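PDB 1N81: plasmodium falciparum gamete antigen 27/25 from Plasmodium falciparum, which is essential for sexual development of the malaria parasite as a gametocyte protein, and may form dimers, though its molecular function is not established. Local coordinates for residues R16-I21 with Y64-I69; F23-D28 with R58-R63; I102-W107 with Y148-K153. All blocks are in the same frame, centred on the assembly; numbering follows the deposited sequence.

In the fold
All three contacts join helices, or the turns that end them, in an all-helical chain, and none is wholly buried. Interactions 1 and 2 are neighbours: both start from helix 13-35, their centres lie about 9 Å apart, and 58-63 runs straight into 64-69. Interaction 1 is mostly aromatic and aliphatic, with two buried residues on its helix side. In interaction 2 less surface is buried, and polar groups around one water do most of the work. Interaction 3, at the surface, ties helix 96-122 to the end of helix 136-150 by cation-pi contact and water bridges. Its centre is about 19 Å from that of interaction 2, yet S27 and D103 link the two.

Interaction 1 (R16-I21 with Y64-I69); sequences RKVGDI and YNYFLI
Y64 and Y66, on the turn that ends helix 50-63, pack against D20 and K17 of helix 13-35, so that the turn after one helix is laid on the side of another. That turn is a Schellman motif, with N65 at positive phi as its C-prime residue. D20 sets its CB over one face of the Y64 ring, 3.8 Å from the centroid, the side chains crossing at about a right angle. K17 does the same to Y66: its CB stands over one face, 4.2 Å from the centroid and 24° off the normal, while the backbone N of L68 lies over the opposite face. Beside the rings the contact becomes aliphatic. The I21 and Y64 side chains run past each other in opposite directions, with I21 CG1 meeting Y64 CD1, and I21 CD1 reaches both Y66 CB at 3.8 Å and I69 CD1 at 4.0 Å; V18 divides its branches, CG2 meeting Y66 CE2 at 3.9 Å and CG1 facing I69.

Different torsions let the two tyrosines, either side of N65, serve one helix. In Y64, CG beside the backbone N (chi1 -68°) brings the ring to D20; in Y66, CG anti to the N (chi1 -168°) carries it to K17 and V18. The Schellman bonds, Y66 N to the O of Q61 and N65 N to the O of N62, fix the backbone that bears both rings. Further out, D20 OD1 is held by Q110 of helix 96-122, which positions the carboxylate while its CB stays on the tyrosine. I77 of helix 71-89 packs on both V18 and I69. On the polar side, the extended K17 chain passes Y66 to a water that accepts from K17 NZ at 3.1 Å and donates to N65 O at 2.8 Å.

Interaction 2 (F23-D28 with R58-R63); sequences FHACSD and RKNQNR
N60 of helix 50-63 points its amide at helix 13-35, meeting D28 coming from the opposite direction, in a helix-helix packing where the axes of segments 23-28 and 58-63 approach to 9.1 Å at 129° between their N-to-C directions. The carboxylate and amide planes are moderately tilted against each other, and N60 ND2 gives D28 OD2 a weak hydrogen bond of 3.3 Å, nearly straight at 168°. The stronger partner of this nitrogen is the carbonyl of Y56, one turn back in its own helix, so the buried amide is held firmly from its own helix and weakly from helix 13-35. With CG beside the backbone N, the amide lies against A25, where the small methyl lets it come close: N60 ND2 is 3.5 Å from A25 CB. The other end of the amide, OD1, rests on H24 CB at 3.2 Å.

R63 is arranged differently. Its chain runs extended from CG to NE, with CG anti to the backbone N, and carries the guanidinium across to H24. The two side chains cross at about a right angle, their planes 71° apart, and the imidazole also meets the ring of Y64. One water joins the polar groups: it donates to D28 OD2 and to N60 OD1, the latter at 2.6 Å, and accepts from R63 NH1 at 3.0 Å, sitting in plane at the edge of the guanidinium.

Interaction 3 (I102-W107 with Y148-K153); sequences IDDYLW and YVKDVK
The W107 indole has K150 laid over one face: K150 CD stands 3.8 Å from the centroid of the six-membered ring, and K150 NZ 4.1 Å from that of the five-membered ring, 13° off its normal, a cation-pi contact. A bend at chi2 (63°) turns the lysine across the face of the indole. The Y105 ring has a water in plane at its edge; V152 CG1 approaches it obliquely, 3.8 Å from Y105 CE1, while Y88 and F154 also meet this ring.

Helix 96-122 packs against the C-terminal end of helix 136-150, closed by a Schellman motif with D151 at positive phi, and against the residues that follow. D104, next to Y105 in sequence, sets its CB 3.5 Å from V152 CG1. D104 OD1 and K150 NZ lie 4.5 Å apart, beyond a salt bridge, so any attraction is probably long-range. Water connects the remaining polar atoms: D104 OD2 is within reach of two waters, one near D151 O and the other near K150 O. Y105 OH donates to one water at 2.5 Å, which in turn donates a hydrogen bond to K153 O. A second water, held by K153 N, donates to Y105 OH from 2.6 Å.

Interaction 1 (R16-I21 with Y64-I69)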
# COMPACT_ATOMS: atom_id res chain seq x y z
N ARG A 16 0.91 -1.62 9.89
CA ARG A 16 2.34 -1.92 9.71
C ARG A 16 2.56 -3.26 9.02
O ARG A 16 3.35 -3.34 8.07
CB ARG A 16 3.03 -1.87 11.09
CG ARG A 16 4.51 -2.18 11.15
CD ARG A 16 5.02 -1.86 12.57
NE ARG A 16 6.46 -2.03 12.74
CZ ARG A 16 7.18 -1.47 13.71
NH1 ARG A 16 6.58 -0.69 14.61
NH2 ARG A 16 8.49 -1.68 13.78
N LYS A 17 1.87 -4.31 9.48
CA LYS A 17 2.03 -5.62 8.86
C LYS A 17 1.40 -5.76 7.47
O LYS A 17 2.04 -6.29 6.54
CB LYS A 17 1.49 -6.74 9.77
CG LYS A 17 2.33 -6.93 11.04
CD LYS A 17 1.66 -7.86 12.02
CE LYS A 17 2.43 -7.98 13.32
NZ LYS A 17 1.63 -8.73 14.33
N VAL A 18 0.16 -5.32 7.30
CA VAL A 18 -0.46 -5.48 5.99
C VAL A 18 0.31 -4.59 5.00
O VAL A 18 0.55 -4.98 3.85
CB VAL A 18 -1.97 -5.10 6.02
CG1 VAL A 18 -2.61 -5.41 4.66
CG2 VAL A 18 -2.67 -5.92 7.08
N GLY A 19 0.73 -3.41 5.45
CA GLY A 19 1.51 -2.55 4.59
C GLY A 19 2.80 -3.29 4.20
O GLY A 19 3.12 -3.39 3.02
N ASP A 20 3.54 -3.81 5.17
CA ASP A 20 4.78 -4.53 4.83
C ASP A 20 4.54 -5.67 3.89
O ASP A 20 5.30 -5.88 2.94
CB ASP A 20 5.50 -5.03 6.09
CG ASP A 20 6.34 -3.93 6.74
OD1 ASP A 20 6.45 -2.84 6.13
OD2 ASP A 20 6.89 -4.14 7.85
N ILE A 21 3.47 -6.41 4.14
CA ILE A 21 3.13 -7.53 3.30
C ILE A 21 2.88 -7.15 1.82
O ILE A 21 3.49 -7.73 0.91
CB ILE A 21 1.88 -8.24 3.85
CG1 ILE A 21 2.27 -9.04 5.11
CG2 ILE A 21 1.27 -9.14 2.79
CD1 ILE A 21 1.09 -9.41 5.97
N TYR A 64 6.06 -12.16 7.29
CA TYR A 64 5.77 -11.25 8.38
C TYR A 64 4.86 -11.90 9.40
O TYR A 64 4.28 -11.22 10.23
CB TYR A 64 5.14 -9.94 7.89
CG TYR A 64 6.13 -9.12 7.11
CD1 TYR A 64 6.31 -9.33 5.74
CD2 TYR A 64 6.97 -8.20 7.76
CE1 TYR A 64 7.32 -8.66 5.03
CE2 TYR A 64 7.97 -7.52 7.06
CZ TYR A 64 8.14 -7.76 5.70
OH TYR A 64 9.16 -7.16 5.01
N ASN A 65 4.71 -13.23 9.31
CA ASN A 65 3.88 -13.98 10.25
C ASN A 65 2.55 -13.30 10.52
O ASN A 65 2.17 -13.10 11.67
CB ASN A 65 4.60 -14.14 11.59
CG ASN A 65 5.99 -14.66 11.43
OD1 ASN A 65 6.20 -15.77 10.94
ND2 ASN A 65 6.97 -13.85 11.82
N TYR A 66 1.83 -12.95 9.47
CA TYR A 66 0.55 -12.31 9.69
C TYR A 66 -0.44 -12.92 8.72
O TYR A 66 -0.41 -12.62 7.51
CB TYR A 66 0.68 -10.80 9.45
CG TYR A 66 -0.53 -10.03 9.94
CD1 TYR A 66 -0.75 -9.81 11.31
CD2 TYR A 66 -1.49 -9.61 9.04
CE1 TYR A 66 -1.93 -9.17 11.76
CE2 TYR A 66 -2.67 -8.98 9.47
CZ TYR A 66 -2.89 -8.77 10.83
OH TYR A 66 -4.06 -8.15 11.22
N PHE A 67 -1.31 -13.77 9.24
CA PHE A 67 -2.28 -14.47 8.40
C PHE A 67 -3.72 -14.02 8.59
O PHE A 67 -4.65 -14.69 8.14
CB PHE A 67 -2.16 -15.98 8.62
CG PHE A 67 -0.76 -16.49 8.40
CD1 PHE A 67 0.18 -16.48 9.42
CD2 PHE A 67 -0.35 -16.91 7.13
CE1 PHE A 67 1.51 -16.87 9.19
CE2 PHE A 67 0.96 -17.30 6.89
CZ PHE A 67 1.90 -17.28 7.92
N LEU A 68 -3.91 -12.87 9.24
CA LEU A 68 -5.24 -12.34 9.49
C LEU A 68 -5.79 -11.45 8.38
O LEU A 68 -6.31 -10.37 8.63
CB LEU A 68 -5.21 -11.57 10.81
CG LEU A 68 -5.59 -12.30 12.11
CD1 LEU A 68 -5.58 -13.84 11.98
CD2 LEU A 68 -4.65 -11.82 13.19
N ILE A 69 -5.71 -11.92 7.14
CA ILE A 69 -6.22 -11.10 6.04
C ILE A 69 -7.41 -11.76 5.35
O ILE A 69 -7.25 -12.79 4.69
CB ILE A 69 -5.09 -10.78 5.02
CG1 ILE A 69 -3.98 -9.97 5.72
CG2 ILE A 69 -5.64 -9.97 3.85
CD1 ILE A 69 -2.77 -9.64 4.86
O HOH W 1 3.37 -11.13 13.33

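Interaction 2 (F23-D28 with R58-R63)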
# COMPACT_ATOMS: atom_id res chain seq x y z
N PHE A 23 3.53 -4.18 0.23
CA PHE A 23 4.62 -3.51 -0.46
C PHE A 23 5.85 -4.37 -0.72
O PHE A 23 6.50 -4.19 -1.73
CB PHE A 23 4.95 -2.18 0.26
CG PHE A 23 3.91 -1.10 0.03
CD1 PHE A 23 2.85 -0.93 0.93
CD2 PHE A 23 3.93 -0.33 -1.13
CE1 PHE A 23 1.82 -0.00 0.68
CE2 PHE A 23 2.89 0.62 -1.40
CZ PHE A 23 1.83 0.78 -0.48
N HIS A 24 6.18 -5.31 0.18
CA HIS A 24 7.33 -6.17 -0.10
C HIS A 24 6.93 -7.17 -1.16
O HIS A 24 7.73 -7.54 -2.03
CB HIS A 24 7.82 -6.90 1.16
CG HIS A 24 8.65 -6.04 2.06
ND1 HIS A 24 10.02 -5.98 1.97
CD2 HIS A 24 8.30 -5.15 3.02
CE1 HIS A 24 10.48 -5.08 2.82
NE2 HIS A 24 9.45 -4.55 3.47
N ALA A 25 5.68 -7.61 -1.12
CA ALA A 25 5.24 -8.54 -2.16
C ALA A 25 5.33 -7.80 -3.51
O ALA A 25 5.71 -8.39 -4.53
CB ALA A 25 3.79 -9.03 -1.90
N CYS A 26 5.00 -6.52 -3.51
CA CYS A 26 5.04 -5.73 -4.74
C CYS A 26 6.51 -5.58 -5.21
O CYS A 26 6.82 -5.81 -6.37
CB CYS A 26 4.39 -4.35 -4.52
SG CYS A 26 4.12 -3.42 -6.08
N SER A 27 7.39 -5.19 -4.30
CA SER A 27 8.80 -5.04 -4.62
C SER A 27 9.33 -6.37 -5.17
O SER A 27 9.95 -6.40 -6.22
CB SER A 27 9.58 -4.63 -3.37
OG SER A 27 10.97 -4.47 -3.68
N ASP A 28 9.07 -7.48 -4.46
CA ASP A 28 9.52 -8.79 -4.93
C ASP A 28 9.03 -9.07 -6.36
O ASP A 28 9.79 -9.49 -7.24
CB ASP A 28 9.00 -9.93 -4.04
CG ASP A 28 9.65 -9.96 -2.66
OD1 ASP A 28 10.66 -9.27 -2.42
OD2 ASP A 28 9.13 -10.69 -1.79
N ARG A 58 0.99 -14.29 -0.33
CA ARG A 58 1.03 -15.38 0.67
C ARG A 58 2.39 -15.55 1.27
O ARG A 58 2.52 -15.61 2.48
CB ARG A 58 0.62 -16.71 0.05
CG ARG A 58 -0.86 -16.89 -0.15
CD ARG A 58 -1.12 -18.36 -0.47
NE ARG A 58 -2.46 -18.59 -1.00
CZ ARG A 58 -2.80 -18.47 -2.29
NH1 ARG A 58 -1.90 -18.13 -3.19
NH2 ARG A 58 -4.06 -18.69 -2.66
N LYS A 59 3.42 -15.62 0.42
CA LYS A 59 4.79 -15.75 0.89
C LYS A 59 5.14 -14.64 1.87
O LYS A 59 5.82 -14.88 2.87
CB LYS A 59 5.76 -15.72 -0.30
CG LYS A 59 7.21 -15.96 0.07
CD LYS A 59 8.06 -16.05 -1.19
CE LYS A 59 9.53 -16.29 -0.88
NZ LYS A 59 10.27 -16.59 -2.15
N ASN A 60 4.69 -13.42 1.59
CA ASN A 60 5.01 -12.30 2.48
C ASN A 60 4.20 -12.36 3.76
O ASN A 60 4.69 -11.94 4.81
CB ASN A 60 4.86 -10.95 1.77
CG ASN A 60 6.11 -10.59 0.97
OD1 ASN A 60 7.01 -9.95 1.50
ND2 ASN A 60 6.17 -11.03 -0.27
N GLN A 61 2.97 -12.87 3.69
CA GLN A 61 2.16 -13.04 4.87
C GLN A 61 2.92 -14.02 5.80
O GLN A 61 2.92 -13.90 7.04
CB GLN A 61 0.83 -13.65 4.50
CG GLN A 61 -0.13 -12.69 3.93
CD GLN A 61 -1.44 -13.34 3.61
OE1 GLN A 61 -1.51 -14.18 2.73
NE2 GLN A 61 -2.48 -12.95 4.32
N ASN A 62 3.56 -15.00 5.19
CA ASN A 62 4.32 -15.97 5.94
C ASN A 62 5.56 -15.28 6.51
O ASN A 62 5.86 -15.40 7.70
CB ASN A 62 4.73 -17.13 5.03
CG ASN A 62 5.21 -18.33 5.80
OD1 ASN A 62 4.65 -19.42 5.70
ND2 ASN A 62 6.26 -18.15 6.60
N ARG A 63 6.28 -14.52 5.68
CA ARG A 63 7.47 -13.81 6.15
C ARG A 63 7.20 -12.85 7.31
O ARG A 63 8.02 -12.70 8.20
CB ARG A 63 8.13 -13.02 5.01
CG ARG A 63 9.34 -12.19 5.46
CD ARG A 63 9.92 -11.29 4.37
NE ARG A 63 10.92 -10.37 4.94
CZ ARG A 63 11.53 -9.38 4.28
NH1 ARG A 63 11.27 -9.16 2.99
NH2 ARG A 63 12.40 -8.60 4.91
O HOH W 2 9.53 -10.63 1.08

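Interaction 3 (I102-W107 with Y148-K153)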
# COMPACT_ATOMS: atom_id res chain seq x y z
N ILE A 102 12.08 2.36 -8.09
CA ILE A 102 10.65 2.09 -7.84
C ILE A 102 10.47 1.74 -6.37
O ILE A 102 9.41 1.97 -5.80
CB ILE A 102 10.09 0.96 -8.75
CG1 ILE A 102 10.10 1.43 -10.20
CG2 ILE A 102 8.60 0.61 -8.36
CD1 ILE A 102 9.28 2.70 -10.47
N ASP A 103 11.51 1.21 -5.74
CA ASP A 103 11.38 0.93 -4.33
C ASP A 103 11.09 2.25 -3.57
O ASP A 103 10.42 2.23 -2.55
CB ASP A 103 12.64 0.23 -3.78
CG ASP A 103 12.55 -1.32 -3.86
OD1 ASP A 103 11.50 -1.85 -4.30
OD2 ASP A 103 13.53 -2.01 -3.48
N ASP A 104 11.58 3.39 -4.08
CA ASP A 104 11.33 4.67 -3.40
C ASP A 104 9.88 5.13 -3.59
O ASP A 104 9.29 5.76 -2.71
CB ASP A 104 12.29 5.78 -3.90
CG ASP A 104 13.75 5.52 -3.50
OD1 ASP A 104 13.99 4.98 -2.41
OD2 ASP A 104 14.65 5.89 -4.29
N TYR A 105 9.32 4.82 -4.75
CA TYR A 105 7.93 5.16 -5.01
C TYR A 105 7.06 4.34 -4.04
O TYR A 105 6.05 4.84 -3.51
CB TYR A 105 7.55 4.80 -6.44
CG TYR A 105 8.07 5.74 -7.51
CD1 TYR A 105 9.42 6.10 -7.57
CD2 TYR A 105 7.23 6.18 -8.51
CE1 TYR A 105 9.91 6.88 -8.61
CE2 TYR A 105 7.69 6.96 -9.55
CZ TYR A 105 9.03 7.30 -9.60
OH TYR A 105 9.45 8.08 -10.64
N LEU A 106 7.45 3.08 -3.81
CA LEU A 106 6.70 2.20 -2.93
C LEU A 106 6.77 2.76 -1.53
O LEU A 106 5.78 2.79 -0.81
CB LEU A 106 7.29 0.76 -2.97
CG LEU A 106 7.11 -0.01 -4.30
CD1 LEU A 106 7.70 -1.41 -4.17
CD2 LEU A 106 5.63 -0.11 -4.70
N TRP A 107 7.96 3.21 -1.16
CA TRP A 107 8.21 3.77 0.16
C TRP A 107 7.30 4.97 0.41
O TRP A 107 6.69 5.09 1.48
CB TRP A 107 9.67 4.23 0.25
CG TRP A 107 10.14 4.65 1.59
CD1 TRP A 107 10.80 3.89 2.50
CD2 TRP A 107 10.00 5.97 2.19
NE1 TRP A 107 11.09 4.63 3.63
CE2 TRP A 107 10.61 5.90 3.47
CE3 TRP A 107 9.43 7.17 1.77
CZ2 TRP A 107 10.65 7.01 4.34
CZ3 TRP A 107 9.46 8.27 2.63
CH2 TRP A 107 10.07 8.18 3.91
N TYR A 148 9.60 14.69 -1.97
CA TYR A 148 10.75 15.58 -1.75
C TYR A 148 11.82 14.89 -0.93
O TYR A 148 12.99 14.84 -1.32
CB TYR A 148 10.31 16.86 -1.03
CG TYR A 148 11.47 17.74 -0.61
CD1 TYR A 148 12.25 18.40 -1.55
CD2 TYR A 148 11.85 17.83 0.74
CE1 TYR A 148 13.39 19.12 -1.19
CE2 TYR A 148 12.99 18.55 1.13
CZ TYR A 148 13.75 19.19 0.15
OH TYR A 148 14.86 19.90 0.50
N VAL A 149 11.41 14.32 0.20
CA VAL A 149 12.33 13.63 1.08
C VAL A 149 13.05 12.45 0.45
O VAL A 149 14.23 12.21 0.70
CB VAL A 149 11.58 13.13 2.32
CG1 VAL A 149 12.33 12.00 2.97
CG2 VAL A 149 11.42 14.29 3.31
N LYS A 150 12.35 11.71 -0.40
CA LYS A 150 12.92 10.52 -1.00
C LYS A 150 13.48 10.81 -2.40
O LYS A 150 13.98 9.92 -3.09
CB LYS A 150 11.83 9.44 -1.07
CG LYS A 150 12.27 8.02 -0.77
CD LYS A 150 12.80 7.85 0.65
CE LYS A 150 13.43 6.47 0.76
NZ LYS A 150 14.36 6.31 1.90
N ASP A 151 13.41 12.08 -2.79
CA ASP A 151 13.88 12.53 -4.08
C ASP A 151 13.26 11.74 -5.25
O ASP A 151 13.96 11.10 -6.02
CB ASP A 151 15.42 12.45 -4.13
CG ASP A 151 15.99 13.09 -5.39
OD1 ASP A 151 15.50 14.16 -5.80
OD2 ASP A 151 16.95 12.51 -5.96
N VAL A 152 11.95 11.77 -5.37
CA VAL A 152 11.29 11.10 -6.48
C VAL A 152 10.19 12.02 -6.93
O VAL A 152 9.80 12.92 -6.18
CB VAL A 152 10.65 9.73 -6.07
CG1 VAL A 152 11.71 8.71 -5.75
CG2 VAL A 152 9.74 9.90 -4.88
N LYS A 153 9.69 11.82 -8.14
CA LYS A 153 8.58 12.62 -8.64
C LYS A 153 7.62 11.72 -9.42
O LYS A 153 7.98 11.17 -10.46
CB LYS A 153 9.07 13.76 -9.55
CG LYS A 153 8.22 15.03 -9.44
CD LYS A 153 6.72 14.74 -9.31
CE LYS A 153 5.89 16.00 -9.08
NZ LYS A 153 5.65 16.76 -10.34
O HOH W 3 14.96 8.29 -5.59
O HOH W 4 15.75 8.16 -2.67
O HOH W 5 7.78 8.81 -12.28
O HOH W 6 10.75 10.16 -9.87